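Local coordinates for protein nicotinate-nucleotide diphosphorylase (Carboxylating) (Streptococcus pyogenes GA06023, PDB 5HUO) that catalyses the transfer of phosphoribosyl from 5-phospho-alpha-D-ribose 1-diphosphate to quinolinate with loss of carbon dioxide, giving nicotinate mononucleotide for NAD(+) biosynthesis, at residues 250-255 with 279-284; 101-106 with 111-116; 192-197 with 212-217. One frame throughout, in Å; residues are numbered along the deposited sequence.

Contact 1: 250-255 with 279-284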
loop_
_atom_site.group_PDB
_atom_site.type_symbol
_atom_site.label_atom_id
_atom_site.label_comp_id
_atom_site.label_asym_id
_atom_site.label_seq_id
_atom_site.Cartn_x
_atom_site.Cartn_y
_atom_site.Cartn_z
ATOM N N MET A 250 -15.260 30.247 29.005
ATOM C CA MET A 250 -15.445 31.035 30.242
ATOM C C MET A 250 -15.649 32.512 29.903
ATOM O O MET A 250 -15.151 32.995 28.897
ATOM C CB MET A 250 -14.256 30.835 31.238
ATOM C CG MET A 250 -14.211 29.462 31.958
ATOM S SD MET A 250 -12.981 29.206 33.280
ATOM C CE MET A 250 -12.363 30.854 33.614
ATOM N N SER A 251 -16.381 33.206 30.760
ATOM C CA SER A 251 -16.540 34.668 30.666
ATOM C C SER A 251 -15.246 35.395 30.973
ATOM O O SER A 251 -14.406 34.892 31.718
ATOM C CB SER A 251 -17.561 35.199 31.681
ATOM O OG SER A 251 -17.077 35.081 33.021
ATOM N N LEU A 252 -15.127 36.605 30.443
ATOM C CA LEU A 252 -13.972 37.496 30.711
ATOM C C LEU A 252 -13.703 37.752 32.188
ATOM O O LEU A 252 -12.557 37.757 32.627
ATOM C CB LEU A 252 -14.174 38.852 30.054
ATOM C CG LEU A 252 -14.247 38.915 28.534
ATOM C CD1 LEU A 252 -14.516 40.345 28.120
ATOM C CD2 LEU A 252 -12.954 38.399 27.902
ATOM N N GLU A 253 -14.773 37.945 32.945
ATOM C CA GLU A 253 -14.658 38.104 34.413
ATOM C C GLU A 253 -14.035 36.826 35.003
ATOM O O GLU A 253 -13.023 36.877 35.706
ATOM C CB GLU A 253 -15.998 38.410 35.099
ATOM N N GLN A 254 -14.625 35.680 34.666
ATOM C CA GLN A 254 -14.119 34.369 35.106
ATOM C C GLN A 254 -12.624 34.205 34.701
ATOM O O GLN A 254 -11.736 33.914 35.528
ATOM C CB GLN A 254 -15.017 33.242 34.559
ATOM N N ILE A 255 -12.356 34.450 33.421
ATOM C CA ILE A 255 -10.996 34.334 32.866
ATOM C C ILE A 255 -10.004 35.148 33.683
ATOM O O ILE A 255 -8.960 34.643 34.085
ATOM C CB ILE A 255 -10.927 34.770 31.384
ATOM C CG1 ILE A 255 -11.676 33.750 30.512
ATOM C CG2 ILE A 255 -9.482 34.883 30.922
ATOM C CD1 ILE A 255 -11.836 34.156 29.068
ATOM N N ILE A 279 -13.031 36.788 18.711
ATOM C CA ILE A 279 -11.611 36.678 19.101
ATOM C C ILE A 279 -11.038 37.957 19.777
ATOM O O ILE A 279 -10.145 37.874 20.583
ATOM C CB ILE A 279 -10.718 36.213 17.936
ATOM C CG1 ILE A 279 -9.339 35.849 18.458
ATOM C CG2 ILE A 279 -10.582 37.295 16.893
ATOM C CD1 ILE A 279 -8.582 34.919 17.563
ATOM N N SER A 280 -11.549 39.131 19.424
ATOM C CA SER A 280 -11.006 40.426 19.934
ATOM C C SER A 280 -11.211 40.620 21.443
ATOM O O SER A 280 -10.464 41.333 22.092
ATOM C CB SER A 280 -11.627 41.572 19.185
ATOM O OG SER A 280 -13.030 41.494 19.316
ATOM N N ARG A 281 -12.168 39.897 22.004
ATOM C CA ARG A 281 -12.457 39.951 23.458
ATOM C C ARG A 281 -11.263 39.557 24.323
ATOM O O ARG A 281 -11.178 39.936 25.480
ATOM C CB ARG A 281 -13.685 39.095 23.852
ATOM C CG ARG A 281 -13.441 37.611 23.990
ATOM C CD ARG A 281 -14.614 36.822 24.579
ATOM N NE ARG A 281 -14.733 35.520 23.866
ATOM C CZ ARG A 281 -15.242 34.345 24.278
ATOM N NH1 ARG A 281 -15.213 33.305 23.417
ATOM N NH2 ARG A 281 -15.755 34.160 25.501
ATOM N N PHE A 282 -10.359 38.760 23.779
ATOM C CA PHE A 282 -9.196 38.292 24.526
ATOM C C PHE A 282 -8.075 39.309 24.505
ATOM O O PHE A 282 -7.080 39.142 25.197
ATOM C CB PHE A 282 -8.706 36.935 24.015
ATOM C CG PHE A 282 -9.759 35.893 24.028
ATOM C CD1 PHE A 282 -10.021 35.175 25.170
ATOM C CD2 PHE A 282 -10.496 35.637 22.902
ATOM C CE1 PHE A 282 -11.015 34.198 25.191
ATOM C CE2 PHE A 282 -11.482 34.670 22.895
ATOM C CZ PHE A 282 -11.750 33.948 24.041
ATOM N N ARG A 283 -8.219 40.365 23.716
ATOM C CA ARG A 283 -7.138 41.359 23.601
ATOM C C ARG A 283 -6.667 41.865 24.963
ATOM O O ARG A 283 -7.461 42.198 25.839
ATOM C CB ARG A 283 -7.547 42.535 22.755
ATOM C CG ARG A 283 -6.365 43.407 22.388
ATOM C CD ARG A 283 -6.820 44.538 21.491
ATOM N NE ARG A 283 -7.194 44.078 20.155
ATOM C CZ ARG A 283 -8.186 44.567 19.416
ATOM N NH1 ARG A 283 -8.953 45.533 19.858
ATOM N NH2 ARG A 283 -8.407 44.073 18.216
ATOM N N GLY A 284 -5.360 41.848 25.149
ATOM C CA GLY A 284 -4.748 42.356 26.378
ATOM C C GLY A 284 -4.760 41.489 27.635
ATOM O O GLY A 284 -4.179 41.893 28.633
#

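Contact 2: 101-106 with 111-116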
loop_
_atom_site.group_PDB
_atom_site.type_symbol
_atom_site.label_atom_id
_atom_site.label_comp_id
_atom_site.label_asym_id
_atom_site.label_seq_id
_atom_site.Cartn_x
_atom_site.Cartn_y
_atom_site.Cartn_z
ATOM N N HIS A 101 8.251 37.264 -9.490
ATOM C CA HIS A 101 8.171 38.143 -8.318
ATOM C C HIS A 101 8.687 37.518 -7.008
ATOM O O HIS A 101 8.520 38.088 -5.933
ATOM C CB HIS A 101 6.749 38.603 -8.123
ATOM C CG HIS A 101 6.256 39.441 -9.219
ATOM N ND1 HIS A 101 6.916 40.548 -9.652
ATOM C CD2 HIS A 101 5.161 39.335 -9.985
ATOM C CE1 HIS A 101 6.256 41.101 -10.641
ATOM N NE2 HIS A 101 5.193 40.377 -10.878
ATOM N N GLN A 102 9.327 36.363 -7.128
ATOM C CA GLN A 102 9.912 35.674 -5.995
ATOM C C GLN A 102 8.925 35.416 -4.901
ATOM O O GLN A 102 9.238 35.598 -3.711
ATOM C CB GLN A 102 11.118 36.441 -5.468
ATOM C CG GLN A 102 12.211 36.388 -6.517
ATOM C CD GLN A 102 13.485 37.137 -6.150
ATOM O OE1 GLN A 102 13.636 38.342 -6.458
ATOM N NE2 GLN A 102 14.411 36.447 -5.488
ATOM N N PHE A 103 7.734 35.035 -5.269
ATOM C CA PHE A 103 6.658 34.738 -4.276
ATOM C C PHE A 103 7.013 33.538 -3.439
ATOM O O PHE A 103 7.561 32.572 -3.926
ATOM C CB PHE A 103 5.289 34.431 -4.963
ATOM C CG PHE A 103 4.405 35.609 -5.155
ATOM C CD1 PHE A 103 3.714 36.168 -4.093
ATOM C CD2 PHE A 103 4.254 36.171 -6.414
ATOM C CE1 PHE A 103 2.909 37.285 -4.269
ATOM C CE2 PHE A 103 3.447 37.307 -6.609
ATOM C CZ PHE A 103 2.784 37.873 -5.526
ATOM N N LYS A 104 6.685 33.601 -2.172
ATOM C CA LYS A 104 6.812 32.408 -1.313
ATOM C C LYS A 104 5.723 32.329 -0.270
ATOM O O LYS A 104 4.990 33.313 -0.011
ATOM C CB LYS A 104 8.180 32.294 -0.653
ATOM C CG LYS A 104 8.580 33.456 0.201
ATOM C CD LYS A 104 10.094 33.448 0.392
ATOM C CE LYS A 104 10.574 34.727 1.106
ATOM N NZ LYS A 104 10.335 34.640 2.581
ATOM N N ASP A 105 5.574 31.133 0.302
ATOM C CA ASP A 105 4.518 30.909 1.306
ATOM C C ASP A 105 4.699 31.932 2.422
ATOM O O ASP A 105 5.796 32.206 2.822
ATOM C CB ASP A 105 4.541 29.489 1.857
ATOM C CG ASP A 105 3.879 28.510 0.946
ATOM O OD1 ASP A 105 3.427 28.891 -0.169
ATOM O OD2 ASP A 105 3.799 27.312 1.297
ATOM N N GLY A 106 3.582 32.536 2.808
ATOM C CA GLY A 106 3.527 33.622 3.792
ATOM C C GLY A 106 3.219 34.988 3.216
ATOM O O GLY A 106 2.811 35.888 3.944
ATOM N N SER A 111 -5.497 40.235 -5.851
ATOM C CA SER A 111 -6.043 39.744 -7.098
ATOM C C SER A 111 -5.345 40.335 -8.331
ATOM O O SER A 111 -5.129 41.548 -8.447
ATOM C CB SER A 111 -7.539 40.011 -7.175
ATOM O OG SER A 111 -8.050 39.670 -8.440
ATOM N N GLY A 112 -5.032 39.416 -9.245
ATOM C CA GLY A 112 -4.351 39.698 -10.487
ATOM C C GLY A 112 -2.876 39.424 -10.431
ATOM O O GLY A 112 -2.192 39.550 -11.449
ATOM N N ASP A 113 -2.364 39.103 -9.239
ATOM C CA ASP A 113 -0.914 38.867 -9.060
ATOM C C ASP A 113 -0.459 37.614 -9.802
ATOM O O ASP A 113 -1.117 36.588 -9.758
ATOM C CB ASP A 113 -0.578 38.639 -7.622
ATOM C CG ASP A 113 -0.550 39.860 -6.835
ATOM O OD1 ASP A 113 -0.861 40.948 -7.418
ATOM O OD2 ASP A 113 -0.236 39.735 -5.611
ATOM N N LEU A 114 0.676 37.735 -10.478
ATOM C CA LEU A 114 1.301 36.604 -11.152
ATOM C C LEU A 114 2.229 35.850 -10.160
ATOM O O LEU A 114 3.378 36.223 -9.927
ATOM C CB LEU A 114 2.074 37.056 -12.383
ATOM C CG LEU A 114 2.954 35.982 -13.030
ATOM C CD1 LEU A 114 2.120 34.909 -13.649
ATOM C CD2 LEU A 114 3.839 36.611 -14.098
ATOM N N VAL A 115 1.709 34.770 -9.621
ATOM C CA VAL A 115 2.413 34.004 -8.608
ATOM C C VAL A 115 3.494 33.083 -9.201
ATOM O O VAL A 115 4.600 33.023 -8.725
ATOM C CB VAL A 115 1.425 33.157 -7.818
ATOM C CG1 VAL A 115 2.157 32.310 -6.777
ATOM C CG2 VAL A 115 0.391 34.054 -7.139
ATOM N N LEU A 116 3.148 32.407 -10.276
ATOM C CA LEU A 116 4.058 31.497 -10.955
ATOM C C LEU A 116 3.749 31.373 -12.452
ATOM O O LEU A 116 2.612 31.504 -12.874
ATOM C CB LEU A 116 3.945 30.087 -10.360
ATOM C CG LEU A 116 4.916 29.639 -9.312
ATOM C CD1 LEU A 116 4.876 28.123 -9.283
ATOM C CD2 LEU A 116 6.348 30.068 -9.523
HETATM O O HOH W 1 5.908 35.480 -9.708
#

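Contact 3: 192-197 with 212-217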
loop_
_atom_site.group_PDB
_atom_site.type_symbol
_atom_site.label_atom_id
_atom_site.label_comp_id
_atom_site.label_asym_id
_atom_site.label_seq_id
_atom_site.Cartn_x
_atom_site.Cartn_y
_atom_site.Cartn_z
ATOM N N ASP A 192 0.698 12.610 20.800
ATOM C CA ASP A 192 1.660 13.736 20.990
ATOM C C ASP A 192 1.771 14.236 22.393
ATOM O O ASP A 192 2.810 14.657 22.837
ATOM C CB ASP A 192 1.163 14.951 20.185
ATOM C CG ASP A 192 1.869 15.120 18.927
ATOM O OD1 ASP A 192 2.888 14.411 18.673
ATOM O OD2 ASP A 192 1.444 16.020 18.168
ATOM N N ALA A 193 0.623 14.343 23.024
ATOM C CA ALA A 193 0.523 15.057 24.275
ATOM C C ALA A 193 -0.723 14.634 24.942
ATOM O O ALA A 193 -1.628 14.120 24.325
ATOM C CB ALA A 193 0.491 16.581 24.056
ATOM N N ILE A 194 -0.814 14.939 26.207
ATOM C CA ILE A 194 -1.959 14.490 26.993
ATOM C C ILE A 194 -2.904 15.653 27.169
ATOM O O ILE A 194 -2.474 16.757 27.521
ATOM C CB ILE A 194 -1.508 13.931 28.333
ATOM C CG1 ILE A 194 -0.865 12.576 28.079
ATOM C CG2 ILE A 194 -2.694 13.852 29.308
ATOM C CD1 ILE A 194 -0.480 11.829 29.333
ATOM N N MET A 195 -4.178 15.398 26.910
ATOM C CA MET A 195 -5.183 16.370 27.246
ATOM C C MET A 195 -6.339 15.713 27.978
ATOM O O MET A 195 -7.030 14.865 27.460
ATOM C CB MET A 195 -5.674 17.150 26.033
ATOM C CG MET A 195 -6.453 18.404 26.465
ATOM S SD MET A 195 -7.118 19.375 25.109
ATOM C CE MET A 195 -5.637 19.637 24.102
ATOM N N LEU A 196 -6.519 16.159 29.210
ATOM C CA LEU A 196 -7.542 15.641 30.111
ATOM C C LEU A 196 -8.698 16.587 29.978
ATOM O O LEU A 196 -8.650 17.729 30.412
ATOM C CB LEU A 196 -7.059 15.588 31.554
ATOM C CG LEU A 196 -5.848 14.676 31.729
ATOM C CD1 LEU A 196 -5.192 14.980 33.066
ATOM C CD2 LEU A 196 -6.183 13.209 31.608
ATOM N N LYS A 197 -9.734 16.060 29.363
ATOM C CA LYS A 197 -10.957 16.786 29.047
ATOM C C LYS A 197 -12.030 16.633 30.162
ATOM O O LYS A 197 -11.801 16.021 31.203
ATOM C CB LYS A 197 -11.470 16.333 27.662
ATOM C CG LYS A 197 -10.374 16.165 26.607
ATOM C CD LYS A 197 -10.960 15.922 25.225
ATOM C CE LYS A 197 -9.933 16.145 24.103
ATOM N NZ LYS A 197 -9.840 17.559 23.630
ATOM N N ALA A 212 -2.289 13.236 38.133
ATOM C CA ALA A 212 -1.314 12.301 38.719
ATOM C C ALA A 212 -1.217 11.017 37.908
ATOM O O ALA A 212 -0.111 10.521 37.664
ATOM C CB ALA A 212 -1.679 11.950 40.139
ATOM N N GLN A 213 -2.367 10.490 37.495
ATOM C CA GLN A 213 -2.397 9.242 36.702
ATOM C C GLN A 213 -1.791 9.383 35.315
ATOM O O GLN A 213 -1.064 8.513 34.860
ATOM C CB GLN A 213 -3.789 8.728 36.538
ATOM C CG GLN A 213 -4.350 8.248 37.832
ATOM C CD GLN A 213 -5.556 7.363 37.622
ATOM O OE1 GLN A 213 -5.744 6.796 36.553
ATOM N NE2 GLN A 213 -6.381 7.228 38.652
ATOM N N ALA A 214 -2.068 10.515 34.686
ATOM C CA ALA A 214 -1.429 10.888 33.421
ATOM C C ALA A 214 0.089 10.875 33.545
ATOM O O ALA A 214 0.793 10.246 32.767
ATOM C CB ALA A 214 -1.888 12.270 32.984
ATOM N N ARG A 215 0.584 11.553 34.567
ATOM C CA ARG A 215 2.019 11.637 34.796
ATOM C C ARG A 215 2.609 10.275 35.042
ATOM O O ARG A 215 3.664 9.937 34.555
ATOM C CB ARG A 215 2.319 12.524 35.987
ATOM C CG ARG A 215 1.791 13.942 35.860
ATOM C CD ARG A 215 2.782 14.819 35.167
ATOM N NE ARG A 215 2.549 16.224 35.468
ATOM C CZ ARG A 215 2.785 17.212 34.606
ATOM N NH1 ARG A 215 3.239 16.964 33.374
ATOM N NH2 ARG A 215 2.553 18.469 34.958
ATOM N N ALA A 216 1.937 9.499 35.843
ATOM C CA ALA A 216 2.415 8.124 36.143
ATOM C C ALA A 216 2.465 7.215 34.915
ATOM O O ALA A 216 3.225 6.256 34.865
ATOM C CB ALA A 216 1.529 7.498 37.220
ATOM N N TYR A 217 1.593 7.501 33.967
ATOM C CA TYR A 217 1.355 6.616 32.826
ATOM C C TYR A 217 2.321 6.887 31.701
ATOM O O TYR A 217 2.714 6.000 30.964
ATOM C CB TYR A 217 -0.113 6.765 32.319
ATOM C CG TYR A 217 -0.439 5.761 31.223
ATOM C CD1 TYR A 217 -0.638 4.424 31.531
ATOM C CD2 TYR A 217 -0.442 6.132 29.881
ATOM C CE1 TYR A 217 -0.852 3.470 30.567
ATOM C CE2 TYR A 217 -0.656 5.174 28.907
ATOM C CZ TYR A 217 -0.870 3.838 29.268
ATOM O OH TYR A 217 -1.110 2.862 28.326
#

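Contact 1: 250-255 with 279-284
Leu252 and Arg281 meet where helix 252-262 of the C-terminal open alpha/beta barrel begins, facing a 3-10 turn in the connection between the parallel strands 267-271 and 289-291. Their side chains run obliquely past each other. Leu252 reaches over with one branch: its CD2 lies 4.0 Å from Arg281 CG, against the aliphatic part of the arginine, and 3.4 Å from the carbonyl oxygen Arg281 O. Arginine suits this place because its methylenes offer an apolar flank while its charged end travels on toward Met250 O. With chi1 at 80°, CG sits between the backbone N and the carbonyl carbon, and the chain is laid across the Phe282 ring: CG stands over one face near the rim, and CZ of that ring in turn lies under the guanidinium. Deeper in, Ile255 and Phe282 cross at about a right angle, Ile255 CD1 coming to 4.0 Å from Phe282 CE1. Both are buried against Cys270 of strand 267-271, as befits a branched aliphatic and an aromatic side chain. Ser251 starts the helix as its N-cap, a role for a short hydroxyl side chain: OG accepts from Gln254 N at 3.0 Å, with an N-H...O angle of 160°.

Contact 2: 101-106 with 111-116
The carbonyl oxygen of Leu114 is approached by a water and by two aromatic edges from 101-106. Water 1 donates to Leu114 O at 2.6 Å, though more acceptors than it can serve lie nearby, and accepts from His101 N at 3.0 Å, bridging two backbones that form no direct hydrogen bond. Around the same oxygen, His101 presents the edge of its imidazole, with CD2 at 3.6 Å from Leu114 O, and Phe103 presents its ring edge, with CE2 at 3.5 Å from Leu114 O. Aromatic C-H groups carry a slight positive charge, so such edges are reasonable company for a carbonyl oxygen. Water 1 also lies in the plane of the Phe103 ring, at its rim.

Phe103 makes most of the side-chain contact between loop and strand. Farther round its edge, CZ lies 3.5 Å from Asp113 OD2, the ring and carboxylate planes inclined by 38°. Asp113 CG lies anti to its carbonyl carbon (chi1 -77°), which brings the carboxylate to that edge. The firmer partner of OD2 is Thr110 N, which donates a hydrogen bond to it. Val115 meets the ring from one face: CG2 lies over it, while CG1 is 4.2 Å from Phe103 CB, and the ring atom CD2 comes to 3.6 Å from Val115 CA. A broad flat side chain is well suited to span three successive residues in this way, and Leu79 and Leu109 add to its apolar surroundings. The loop thus packs beside the start of strand 114-119 in the antiparallel sheet of the N-terminal domain, where Val115 and Leu116 both face Leu71 of the adjoining strand 66-73, a classic beta bulge.

Contact 3: 192-197 with 212-217
Ile194 sends its longer branch straight at Ala214: CG1 stands opposite the carbonyl carbon (chi1 -73°) and the chain runs extended through chi2 (-174°), which carries CD1 to 3.9 Å from Ala214 CB. Its other branch, CG2, stays beside the carbonyl carbon and lies 4.1 Å from the same methyl. Two residues on, Leu196 points to the same side of the strand and adds its CD1 at 4.3 Å from Ala214 CB. One alanine methyl is therefore met by both aliphatic side chains, in a buried contact made chiefly by apolar groups. The small alanine lets the helix come close, Ile194 CA and Ala214 CA being the nearest such pair at 7.4 Å, and the branched residues supply the bulk. Met195, between them, faces the other way and packs on Glu225 and Glu227. Leu196 also touches Ile60 of a neighbouring subunit, and Tyr217 forms a cation-pi contact with Arg179 of another neighbouring subunit. This is part of a beta-alpha-beta crossover: strand 194-196, an outermost strand of the parallel sheet within this chain, is followed by helices 198-204 and 207-217, the latter lying against it before the chain enters the neighbouring parallel strand 224-228.

How the contacts relate
Contacts 1 and 3 involve connections of the barrel sheet in the C-terminal domain; contact 2 belongs to the N-terminal domain. None touches another: the nearest atoms of contacts 1 and 3 are about 13 Å apart. The centre of contact 2 lies about 37 Å from that of contact 1 and about 44 Å from that of contact 3, on the opposite side of the chain's centre from the latter. Contact 3 alone meets other subunits of the hexamer. In this family the active site lies at the C-terminal ends of the barrel strands and is completed by a neighbouring subunit; Lys197, just after strand 194-196 and paired with Glu227, is consistent with a place near it.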